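Long-range contacts in glutathione S-transferase 2 (Onchocerca volvulus, PDB 1TU7), which catalyses the conjugation of glutathione to electrophilic compounds, works as a homodimer and appears to be central to the parasite's detoxification system: residues R95-K100 with G123-F128; K127-L132 with D170-L175; A153-L158 with V177-M182. One frame throughout, in Å; residues are numbered along the deposited sequence.

Contact 1 of 3, residues R95-K100 with G123-F128; sequences RDLHVK and GELAKF. With GSH (glutathione), chain E.
Leu97 reaches from its helix toward Glu124, Leu125 and Phe128, and carries most of the apolar contact between two nearly antiparallel helix segments (168° between their directions). The segment axes come no closer than 11.2 Å, a gap that suits long side chains better than small ones. Followed outward, Leu97 first brings its CB to within 4.2 Å of Phe128 CE1. CG lies anti to the backbone N (chi1 179°), which sends the two methyl groups on across the gap. CD1 slides past the stem of Glu124 and meets its CB at 3.9 Å; CD2 approaches the Phe128 ring obliquely, 3.9 Å from CE1, with Leu125 CD2 a little farther off. A branched leucine fits here because each methyl can serve a different neighbour.

Beside this apolar strip lies a polar one. Lys100 NZ and Glu124 OE2 are too far apart for a salt bridge, and one water spans them: it accepts from Lys100 NZ at 2.8 Å and donates to Glu124 OE2 at 2.7 Å. The other carboxylate oxygen, Glu124 OE1, receives Lys127 NZ on its syn lone pair at 3.1 Å. Two lysines thus share one bent glutamate, and Lys127 also bonds to the Phe47 carbonyl of the second subunit. One turn back along the helix, Asp96 OD1 and Asp96 OD2 both accept from GSH N1, the glutathione amine, each at 2.9 Å. That glutathione is bound largely by the second subunit, whose Gln62 also bonds to Asp96.

The two segments belong to the long helices 81-107 and 109-132 of the helical C-terminal domain; helix 149-164 covers Leu97 with Glu157 and His161, and Leu125 with Leu158.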
loop_
_atom_site.group_PDB
_atom_site.type_symbol
_atom_site.label_atom_id
_atom_site.label_comp_id
_atom_site.label_asym_id
_atom_site.label_seq_id
_atom_site.Cartn_x
_atom_site.Cartn_y
_atom_site.Cartn_z
ATOM N N ARG A 95 3.694 -3.241 5.894
ATOM C CA ARG A 95 4.268 -3.035 4.557
ATOM C C ARG A 95 5.363 -1.984 4.587
ATOM O O ARG A 95 6.385 -2.133 3.887
ATOM C CB ARG A 95 3.174 -2.674 3.571
ATOM C CG ARG A 95 2.276 -3.832 3.283
ATOM C CD ARG A 95 1.017 -3.457 2.585
ATOM N NE ARG A 95 1.266 -3.097 1.205
ATOM C CZ ARG A 95 1.129 -3.932 0.158
ATOM N NH1 ARG A 95 0.765 -5.197 0.317
ATOM N NH2 ARG A 95 1.380 -3.478 -1.058
ATOM N N ASP A 96 5.216 -0.955 5.399
ATOM C CA ASP A 96 6.278 0.049 5.519
ATOM C C ASP A 96 7.558 -0.575 6.083
ATOM O O ASP A 96 8.663 -0.246 5.631
ATOM C CB ASP A 96 5.892 1.214 6.389
ATOM C CG ASP A 96 5.026 2.215 5.709
ATOM O OD1 ASP A 96 4.983 2.260 4.473
ATOM O OD2 ASP A 96 4.339 2.962 6.395
ATOM N N LEU A 97 7.446 -1.436 7.100
ATOM C CA LEU A 97 8.627 -2.107 7.617
ATOM C C LEU A 97 9.219 -2.952 6.514
ATOM O O LEU A 97 10.430 -3.004 6.368
ATOM C CB LEU A 97 8.319 -2.940 8.848
ATOM C CG LEU A 97 9.508 -3.698 9.430
ATOM C CD1 LEU A 97 10.665 -2.771 9.721
ATOM C CD2 LEU A 97 9.070 -4.447 10.682
ATOM N N HIS A 98 8.388 -3.622 5.720
ATOM C CA HIS A 98 8.888 -4.472 4.673
ATOM C C HIS A 98 9.650 -3.683 3.615
ATOM O O HIS A 98 10.635 -4.183 3.071
ATOM C CB HIS A 98 7.742 -5.265 4.032
ATOM C CG HIS A 98 8.239 -6.428 3.253
ATOM N ND1 HIS A 98 8.721 -7.552 3.873
ATOM C CD2 HIS A 98 8.430 -6.618 1.924
ATOM C CE1 HIS A 98 9.126 -8.414 2.957
ATOM N NE2 HIS A 98 8.939 -7.882 1.768
ATOM N N VAL A 99 9.242 -2.449 3.366
ATOM C CA VAL A 99 9.969 -1.580 2.428
ATOM C C VAL A 99 11.367 -1.310 2.977
ATOM O O VAL A 99 12.354 -1.374 2.237
ATOM C CB VAL A 99 9.216 -0.257 2.198
ATOM C CG1 VAL A 99 10.073 0.776 1.463
ATOM C CG2 VAL A 99 7.971 -0.503 1.388
ATOM N N LYS A 100 11.476 -1.037 4.263
ATOM C CA LYS A 100 12.787 -0.784 4.866
ATOM C C LYS A 100 13.662 -2.023 4.810
ATOM O O LYS A 100 14.863 -1.953 4.460
ATOM C CB LYS A 100 12.664 -0.313 6.314
ATOM C CG LYS A 100 12.021 1.067 6.427
ATOM C CD LYS A 100 11.887 1.558 7.859
ATOM C CE LYS A 100 11.127 2.879 7.891
ATOM N NZ LYS A 100 9.677 2.760 7.525
ATOM N N GLY A 123 13.202 0.226 17.042
ATOM C CA GLY A 123 12.187 1.259 17.094
ATOM C C GLY A 123 10.992 0.955 16.223
ATOM O O GLY A 123 9.852 1.354 16.526
ATOM N N GLU A 124 11.238 0.277 15.111
ATOM C CA GLU A 124 10.123 -0.088 14.249
ATOM C C GLU A 124 9.280 -1.171 14.901
ATOM O O GLU A 124 8.052 -1.074 14.895
ATOM C CB GLU A 124 10.616 -0.506 12.866
ATOM C CG GLU A 124 11.245 0.651 12.097
ATOM C CD GLU A 124 10.378 1.884 12.158
ATOM O OE1 GLU A 124 10.801 2.903 12.785
ATOM O OE2 GLU A 124 9.245 1.822 11.651
ATOM N N LEU A 125 9.912 -2.178 15.487
ATOM C CA LEU A 125 9.154 -3.208 16.178
ATOM C C LEU A 125 8.405 -2.660 17.367
ATOM O O LEU A 125 7.306 -3.103 17.661
ATOM C CB LEU A 125 10.065 -4.347 16.635
ATOM C CG LEU A 125 10.709 -5.171 15.533
ATOM C CD1 LEU A 125 11.710 -6.158 16.091
ATOM C CD2 LEU A 125 9.638 -5.960 14.720
ATOM N N ALA A 126 9.001 -1.687 18.042
ATOM C CA ALA A 126 8.345 -1.087 19.187
ATOM C C ALA A 126 7.001 -0.498 18.822
ATOM O O ALA A 126 6.056 -0.540 19.614
ATOM C CB ALA A 126 9.228 -0.027 19.801
ATOM N N LYS A 127 6.886 0.057 17.617
ATOM C CA LYS A 127 5.628 0.635 17.182
ATOM C C LYS A 127 4.564 -0.456 17.109
ATOM O O LYS A 127 3.416 -0.249 17.475
ATOM C CB LYS A 127 5.792 1.303 15.807
ATOM C CG LYS A 127 6.616 2.557 15.868
ATOM C CD LYS A 127 7.110 3.011 14.483
ATOM C CE LYS A 127 7.932 4.290 14.600
ATOM N NZ LYS A 127 8.347 4.807 13.260
ATOM N N PHE A 128 4.943 -1.619 16.597
ATOM C CA PHE A 128 4.020 -2.764 16.529
ATOM C C PHE A 128 3.657 -3.366 17.889
ATOM O O PHE A 128 2.524 -3.771 18.093
ATOM C CB PHE A 128 4.550 -3.859 15.622
ATOM C CG PHE A 128 4.673 -3.447 14.216
ATOM C CD1 PHE A 128 5.884 -3.231 13.643
ATOM C CD2 PHE A 128 3.517 -3.223 13.468
ATOM C CE1 PHE A 128 5.967 -2.838 12.324
ATOM C CE2 PHE A 128 3.599 -2.839 12.170
ATOM C CZ PHE A 128 4.828 -2.628 11.612
HETATM N N1 GSH E . 2.914 4.347 4.304
HETATM C CA1 GSH E . 2.808 5.677 4.788
HETATM C C1 GSH E . 1.556 6.311 4.450
HETATM O O11 GSH E . 0.860 7.124 5.116
HETATM O O12 GSH E . 1.177 6.062 3.200
HETATM C CB1 GSH E . 4.016 6.563 4.760
HETATM C CG1 GSH E . 3.950 7.810 5.653
HETATM C CD1 GSH E . 5.199 8.651 5.515
HETATM O OE1 GSH E . 6.260 8.174 4.809
HETATM N N2 GSH E . 5.196 9.821 6.119
HETATM C CA2 GSH E . 6.279 10.783 5.986
HETATM C C2 GSH E . 6.602 11.265 7.353
HETATM O O2 GSH E . 5.594 11.388 8.259
HETATM C CB2 GSH E . 5.826 11.995 5.198
HETATM S SG2 GSH E . 5.495 11.605 3.467
HETATM N N3 GSH E . 7.830 11.600 7.658
HETATM C CA3 GSH E . 8.121 12.278 8.915
HETATM C C3 GSH E . 8.973 11.415 9.806
HETATM O O31 GSH E . 9.556 11.979 10.966
HETATM O O32 GSH E . 9.195 10.146 9.554
HETATM O O HOH W 1 8.627 0.810 9.171
#

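Contact 2 of 3, residues K127-L132 with D170-L175; sequences KFEKLL and DKFPLL
Glu129 holds the start of helix 173-183 with two hydrogen bonds, one from each carboxylate oxygen. Leu174 N gives its hydrogen to Glu129 OE1 at 2.8 Å, fairly straight at 158° and on the syn lone pair. Leu175 N bonds to Glu129 OE2 at 2.9 Å, also from the syn side but 20° out of the carboxylate plane. The acid can face both amides because its chain is bent by the rotation about CB-CG (chi2 78°). Glutamate suits the place: its two oxygens match two consecutive first-turn N-H groups that have no helical carbonyl before them, and the helix start would probably favour its negative charge.

Van der Waals contacts surround both the carboxylate and its stem. Pro173, whose nitrogen has no hydrogen to give, sets its CD 3.2 Å from Glu129 OE1, and Phe172, at the N-cap position, meets the stem obliquely with its ring, CD2 3.9 Å from Glu129 CB.

Leucines form most of the apolar part, with Phe128 CB joining. Leu175 CD2 lies 4.0 Å from Phe128 CB and equally far from Leu132 CD2, while Leu132 CD2 meets Leu174 CB at 4.1 Å. Ile142 touches Leu132 from a nearby loop.

A carboxylate bonded to first-turn amides is a form of helix N-terminal capping, supplied here from another helix; it fastens helix 173-183 to helix 109-132 in the C-terminal domain of a Pi-class glutathione transferase.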
loop_
_atom_site.group_PDB
_atom_site.type_symbol
_atom_site.label_atom_id
_atom_site.label_comp_id
_atom_site.label_asym_id
_atom_site.label_seq_id
_atom_site.Cartn_x
_atom_site.Cartn_y
_atom_site.Cartn_z
ATOM N N LYS A 127 6.886 0.057 17.617
ATOM C CA LYS A 127 5.628 0.635 17.182
ATOM C C LYS A 127 4.564 -0.456 17.109
ATOM O O LYS A 127 3.416 -0.249 17.475
ATOM C CB LYS A 127 5.792 1.303 15.807
ATOM C CG LYS A 127 6.616 2.557 15.868
ATOM C CD LYS A 127 7.110 3.011 14.483
ATOM C CE LYS A 127 7.932 4.290 14.600
ATOM N NZ LYS A 127 8.347 4.807 13.260
ATOM N N PHE A 128 4.943 -1.619 16.597
ATOM C CA PHE A 128 4.020 -2.764 16.529
ATOM C C PHE A 128 3.657 -3.366 17.889
ATOM O O PHE A 128 2.524 -3.771 18.093
ATOM C CB PHE A 128 4.550 -3.859 15.622
ATOM C CG PHE A 128 4.673 -3.447 14.216
ATOM C CD1 PHE A 128 5.884 -3.231 13.643
ATOM C CD2 PHE A 128 3.517 -3.223 13.468
ATOM C CE1 PHE A 128 5.967 -2.838 12.324
ATOM C CE2 PHE A 128 3.599 -2.839 12.170
ATOM C CZ PHE A 128 4.828 -2.628 11.612
ATOM N N GLU A 129 4.644 -3.465 18.780
ATOM C CA GLU A 129 4.414 -3.992 20.103
ATOM C C GLU A 129 3.365 -3.113 20.803
ATOM O O GLU A 129 2.465 -3.635 21.474
ATOM C CB GLU A 129 5.738 -4.009 20.866
ATOM C CG GLU A 129 5.664 -4.491 22.308
ATOM C CD GLU A 129 5.584 -5.987 22.461
ATOM O OE1 GLU A 129 5.398 -6.455 23.606
ATOM O OE2 GLU A 129 5.730 -6.728 21.481
ATOM N N LYS A 130 3.488 -1.806 20.648
ATOM C CA LYS A 130 2.563 -0.843 21.223
ATOM C C LYS A 130 1.164 -0.945 20.590
ATOM O O LYS A 130 0.156 -0.932 21.284
ATOM C CB LYS A 130 3.117 0.583 21.147
ATOM C CG LYS A 130 2.234 1.675 21.751
ATOM C CD LYS A 130 3.000 2.980 21.856
ATOM C CE LYS A 130 2.190 4.039 22.610
ATOM N NZ LYS A 130 2.896 5.344 22.744
ATOM N N LEU A 131 1.119 -1.030 19.269
ATOM C CA LEU A 131 -0.170 -1.001 18.572
ATOM C C LEU A 131 -0.912 -2.297 18.792
ATOM O O LEU A 131 -2.121 -2.289 18.999
ATOM C CB LEU A 131 0.059 -0.770 17.093
ATOM C CG LEU A 131 -0.815 0.137 16.251
ATOM C CD1 LEU A 131 -0.877 -0.341 14.776
ATOM C CD2 LEU A 131 -2.104 0.627 16.849
ATOM N N LEU A 132 -0.197 -3.420 18.790
ATOM C CA LEU A 132 -0.843 -4.711 18.959
ATOM C C LEU A 132 -1.653 -4.774 20.268
ATOM O O LEU A 132 -2.710 -5.407 20.304
ATOM C CB LEU A 132 0.193 -5.819 18.879
ATOM C CG LEU A 132 -0.307 -7.244 19.032
ATOM C CD1 LEU A 132 -1.258 -7.610 17.898
ATOM C CD2 LEU A 132 0.869 -8.177 19.039
ATOM N N ASP A 170 13.324 -10.377 21.371
ATOM C CA ASP A 170 13.653 -10.605 22.781
ATOM C C ASP A 170 12.965 -9.582 23.670
ATOM O O ASP A 170 12.423 -9.936 24.728
ATOM C CB ASP A 170 15.175 -10.480 22.995
ATOM C CG ASP A 170 15.943 -11.745 22.643
ATOM O OD1 ASP A 170 15.340 -12.761 22.218
ATOM O OD2 ASP A 170 17.191 -11.793 22.758
ATOM N N LYS A 171 12.992 -8.314 23.263
ATOM C CA LYS A 171 12.458 -7.221 24.063
ATOM C C LYS A 171 11.001 -6.869 23.758
ATOM O O LYS A 171 10.462 -5.899 24.292
ATOM C CB LYS A 171 13.339 -5.989 23.882
ATOM C CG LYS A 171 14.795 -6.217 24.299
ATOM C CD LYS A 171 15.583 -4.914 24.373
ATOM C CE LYS A 171 17.037 -5.147 24.786
ATOM N NZ LYS A 171 17.245 -6.497 25.396
ATOM N N PHE A 172 10.347 -7.680 22.919
ATOM C CA PHE A 172 8.980 -7.403 22.477
ATOM C C PHE A 172 8.105 -8.617 22.723
ATOM O O PHE A 172 7.879 -9.425 21.855
ATOM C CB PHE A 172 8.999 -7.009 21.002
ATOM C CG PHE A 172 9.876 -5.841 20.726
ATOM C CD1 PHE A 172 11.065 -5.996 20.035
ATOM C CD2 PHE A 172 9.549 -4.576 21.197
ATOM C CE1 PHE A 172 11.887 -4.909 19.802
ATOM C CE2 PHE A 172 10.376 -3.490 20.982
ATOM C CZ PHE A 172 11.539 -3.653 20.273
ATOM N N PRO A 173 7.662 -8.798 23.950
ATOM C CA PRO A 173 6.983 -10.040 24.321
ATOM C C PRO A 173 5.642 -10.283 23.634
ATOM O O PRO A 173 5.301 -11.435 23.344
ATOM C CB PRO A 173 6.842 -9.902 25.845
ATOM C CG PRO A 173 6.924 -8.440 26.092
ATOM C CD PRO A 173 7.817 -7.870 25.079
ATOM N N LEU A 174 4.867 -9.238 23.390
ATOM C CA LEU A 174 3.601 -9.435 22.671
ATOM C C LEU A 174 3.875 -9.913 21.238
ATOM O O LEU A 174 3.230 -10.827 20.755
ATOM C CB LEU A 174 2.750 -8.180 22.640
ATOM C CG LEU A 174 2.315 -7.609 24.001
ATOM C CD1 LEU A 174 1.547 -6.314 23.829
ATOM C CD2 LEU A 174 1.487 -8.602 24.751
ATOM N N LEU A 175 4.861 -9.333 20.583
ATOM C CA LEU A 175 5.213 -9.767 19.237
ATOM C C LEU A 175 5.775 -11.161 19.206
ATOM O O LEU A 175 5.452 -11.948 18.319
ATOM C CB LEU A 175 6.185 -8.805 18.598
ATOM C CG LEU A 175 5.672 -7.398 18.330
ATOM C CD1 LEU A 175 6.782 -6.510 17.768
ATOM C CD2 LEU A 175 4.486 -7.419 17.406
#

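Contact 3 of 3, residues A153-L158 with V177-M182; sequences ALFEEL and VFHQRM. Unlike the reference sequence in segment 177-182: Val177 (reference Ala).
Helices 149-164 and 173-183 cross steeply, with segment axes 9.4 Å apart at a signed angle of -109° and the CA atoms of Phe155 and His179 closest across the crossing. Phe178 enters the interface with CG anti to its own N (chi1 168°), so that its ring slots against the first turn of the other segment. Leu154 lies over one face: CD2 stands 3.9 Å from the ring centroid of Phe178 in a CH-pi contact. Met182 CG, from the same helix as the ring, takes the opposite face, so the ring is sandwiched. At its edge sit Leu158 CD1, 3.8 Å from Phe178 CD1, and the backbone N of Phe155.

Phe155 makes a second CH-pi contact, its ring carrying Met182 CB over one face at 3.8 Å from the centroid. Methionine suits this spot: Met182 puts CB over one phenylalanine and CG over the other, and its flexible chain, bent at chi2 and chi3, returns CE to Phe155 CB. The rings of Phe155 and His179 meet obliquely, with centroids 5.3 Å apart and planes at 43°. Phe155 CE2 also approaches the backbone at His179 O, 3.5 Å away, while Leu158 CD1 rests 4.0 Å from His179 CB.

Phe155 touches Leu19 of helix 15-23 and Leu154 touches Phe90 of helix 81-107, so the same side chains pack further into the protein. All six touching residues are buried and the two segments exchange no hydrogen bonds; the crossing therefore depends on shape complementarity, dispersion and the hydrophobic effect, with flat rings offering faces to aliphatic groups.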
loop_
_atom_site.group_PDB
_atom_site.type_symbol
_atom_site.label_atom_id
_atom_site.label_comp_id
_atom_site.label_asym_id
_atom_site.label_seq_id
_atom_site.Cartn_x
_atom_site.Cartn_y
_atom_site.Cartn_z
ATOM N N ALA A 153 0.275 -11.035 7.440
ATOM C CA ALA A 153 1.313 -10.095 7.074
ATOM C C ALA A 153 2.246 -9.840 8.241
ATOM O O ALA A 153 3.465 -9.846 8.085
ATOM C CB ALA A 153 0.678 -8.830 6.598
ATOM N N LEU A 154 1.679 -9.615 9.423
ATOM C CA LEU A 154 2.528 -9.401 10.596
ATOM C C LEU A 154 3.372 -10.638 10.895
ATOM O O LEU A 154 4.557 -10.540 11.201
ATOM C CB LEU A 154 1.701 -8.984 11.807
ATOM C CG LEU A 154 2.506 -8.752 13.096
ATOM C CD1 LEU A 154 3.501 -7.636 12.952
ATOM C CD2 LEU A 154 1.537 -8.446 14.222
ATOM N N PHE A 155 2.743 -11.808 10.868
ATOM C CA PHE A 155 3.444 -13.057 11.096
ATOM C C PHE A 155 4.652 -13.176 10.172
ATOM O O PHE A 155 5.777 -13.442 10.613
ATOM C CB PHE A 155 2.495 -14.247 10.915
ATOM C CG PHE A 155 3.171 -15.596 10.993
ATOM C CD1 PHE A 155 2.885 -16.574 10.063
ATOM C CD2 PHE A 155 4.061 -15.897 12.012
ATOM C CE1 PHE A 155 3.478 -17.800 10.103
ATOM C CE2 PHE A 155 4.651 -17.139 12.079
ATOM C CZ PHE A 155 4.357 -18.093 11.129
ATOM N N GLU A 156 4.452 -12.990 8.885
ATOM C CA GLU A 156 5.548 -13.118 7.947
ATOM C C GLU A 156 6.634 -12.087 8.219
ATOM O O GLU A 156 7.809 -12.406 8.199
ATOM C CB GLU A 156 5.027 -12.993 6.510
ATOM C CG GLU A 156 6.123 -13.009 5.457
ATOM C CD GLU A 156 6.841 -14.329 5.249
ATOM O OE1 GLU A 156 6.523 -15.316 5.962
ATOM O OE2 GLU A 156 7.707 -14.359 4.324
ATOM N N GLU A 157 6.252 -10.858 8.509
ATOM C CA GLU A 157 7.256 -9.811 8.740
ATOM C C GLU A 157 8.081 -10.124 9.966
ATOM O O GLU A 157 9.315 -9.942 9.951
ATOM C CB GLU A 157 6.607 -8.436 8.828
ATOM C CG GLU A 157 7.581 -7.327 8.492
ATOM C CD GLU A 157 8.019 -7.404 7.060
ATOM O OE1 GLU A 157 7.299 -7.942 6.187
ATOM O OE2 GLU A 157 9.126 -6.905 6.787
ATOM N N LEU A 158 7.455 -10.607 11.025
ATOM C CA LEU A 158 8.192 -11.009 12.225
ATOM C C LEU A 158 9.085 -12.205 11.918
ATOM O O LEU A 158 10.210 -12.282 12.406
ATOM C CB LEU A 158 7.240 -11.358 13.355
ATOM C CG LEU A 158 6.418 -10.171 13.862
ATOM C CD1 LEU A 158 5.431 -10.653 14.874
ATOM C CD2 LEU A 158 7.267 -9.010 14.391
ATOM N N VAL A 177 5.244 -13.611 21.330
ATOM C CA VAL A 177 4.172 -14.572 21.604
ATOM C C VAL A 177 3.212 -14.679 20.416
ATOM O O VAL A 177 2.758 -15.772 20.065
ATOM C CB VAL A 177 3.432 -14.179 22.900
ATOM C CG1 VAL A 177 2.214 -15.025 23.140
ATOM C CG2 VAL A 177 4.405 -14.329 24.038
ATOM N N PHE A 178 2.941 -13.541 19.781
ATOM C CA PHE A 178 2.088 -13.541 18.593
ATOM C C PHE A 178 2.708 -14.383 17.460
ATOM O O PHE A 178 2.030 -15.162 16.799
ATOM C CB PHE A 178 1.811 -12.108 18.119
ATOM C CG PHE A 178 1.184 -12.031 16.752
ATOM C CD1 PHE A 178 1.970 -11.979 15.599
ATOM C CD2 PHE A 178 -0.187 -12.030 16.615
ATOM C CE1 PHE A 178 1.370 -11.944 14.360
ATOM C CE2 PHE A 178 -0.765 -11.993 15.378
ATOM C CZ PHE A 178 0.009 -11.942 14.237
ATOM N N HIS A 179 3.991 -14.173 17.203
ATOM C CA HIS A 179 4.669 -14.913 16.160
ATOM C C HIS A 179 4.583 -16.413 16.443
ATOM O O HIS A 179 4.299 -17.193 15.535
ATOM C CB HIS A 179 6.124 -14.435 16.005
ATOM C CG HIS A 179 6.986 -15.393 15.264
ATOM N ND1 HIS A 179 7.167 -15.353 13.901
ATOM C CD2 HIS A 179 7.665 -16.475 15.706
ATOM C CE1 HIS A 179 7.937 -16.364 13.540
ATOM N NE2 HIS A 179 8.262 -17.050 14.621
ATOM N N GLN A 180 4.774 -16.809 17.688
ATOM C CA GLN A 180 4.737 -18.233 18.016
ATOM C C GLN A 180 3.307 -18.734 17.930
ATOM O O GLN A 180 3.087 -19.857 17.518
ATOM C CB GLN A 180 5.327 -18.514 19.420
ATOM C CG GLN A 180 5.568 -20.029 19.667
ATOM C CD GLN A 180 6.555 -20.643 18.670
ATOM O OE1 GLN A 180 7.669 -20.154 18.542
ATOM N NE2 GLN A 180 6.147 -21.726 17.966
ATOM N N ARG A 181 2.343 -17.907 18.321
ATOM C CA ARG A 181 0.938 -18.308 18.265
ATOM C C ARG A 181 0.508 -18.607 16.837
ATOM O O ARG A 181 -0.176 -19.596 16.566
ATOM C CB ARG A 181 0.075 -17.206 18.867
ATOM C CG ARG A 181 -1.400 -17.510 18.862
ATOM C CD ARG A 181 -2.250 -16.428 19.491
ATOM N NE ARG A 181 -1.817 -16.087 20.841
ATOM C CZ ARG A 181 -1.950 -16.842 21.940
ATOM N NH1 ARG A 181 -1.494 -16.363 23.096
ATOM N NH2 ARG A 181 -2.530 -18.051 21.912
ATOM N N MET A 182 0.939 -17.751 15.909
ATOM C CA MET A 182 0.635 -17.966 14.502
ATOM C C MET A 182 1.281 -19.230 13.962
ATOM O O MET A 182 0.648 -20.032 13.253
ATOM C CB MET A 182 1.095 -16.753 13.701
ATOM C CG MET A 182 0.182 -15.551 13.948
ATOM S SD MET A 182 -1.506 -15.689 13.276
ATOM C CE MET A 182 -1.150 -15.722 11.514
#

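Overall arrangement
From the N terminus, contact 1 comes first: it closes the largely helical span that joins helices 81-107 and 109-132, pairing them as an antiparallel hairpin. Contact 2 opens where contact 1 ends, sharing Lys127 and Phe128, and closes a longer excursion that includes helix 149-164. Contact 3 opens within that excursion and closes after it, so contacts 2 and 3 cross, both using helix 173-183, whereas contacts 1 and 3 follow in series. Leu125 against Leu158, and a probable hydrogen bond between His98 and Glu157, join contacts 1 and 3 directly. Together they tie four helices of the C-terminal domain, while contacts 1 and 2 also touch the second subunit.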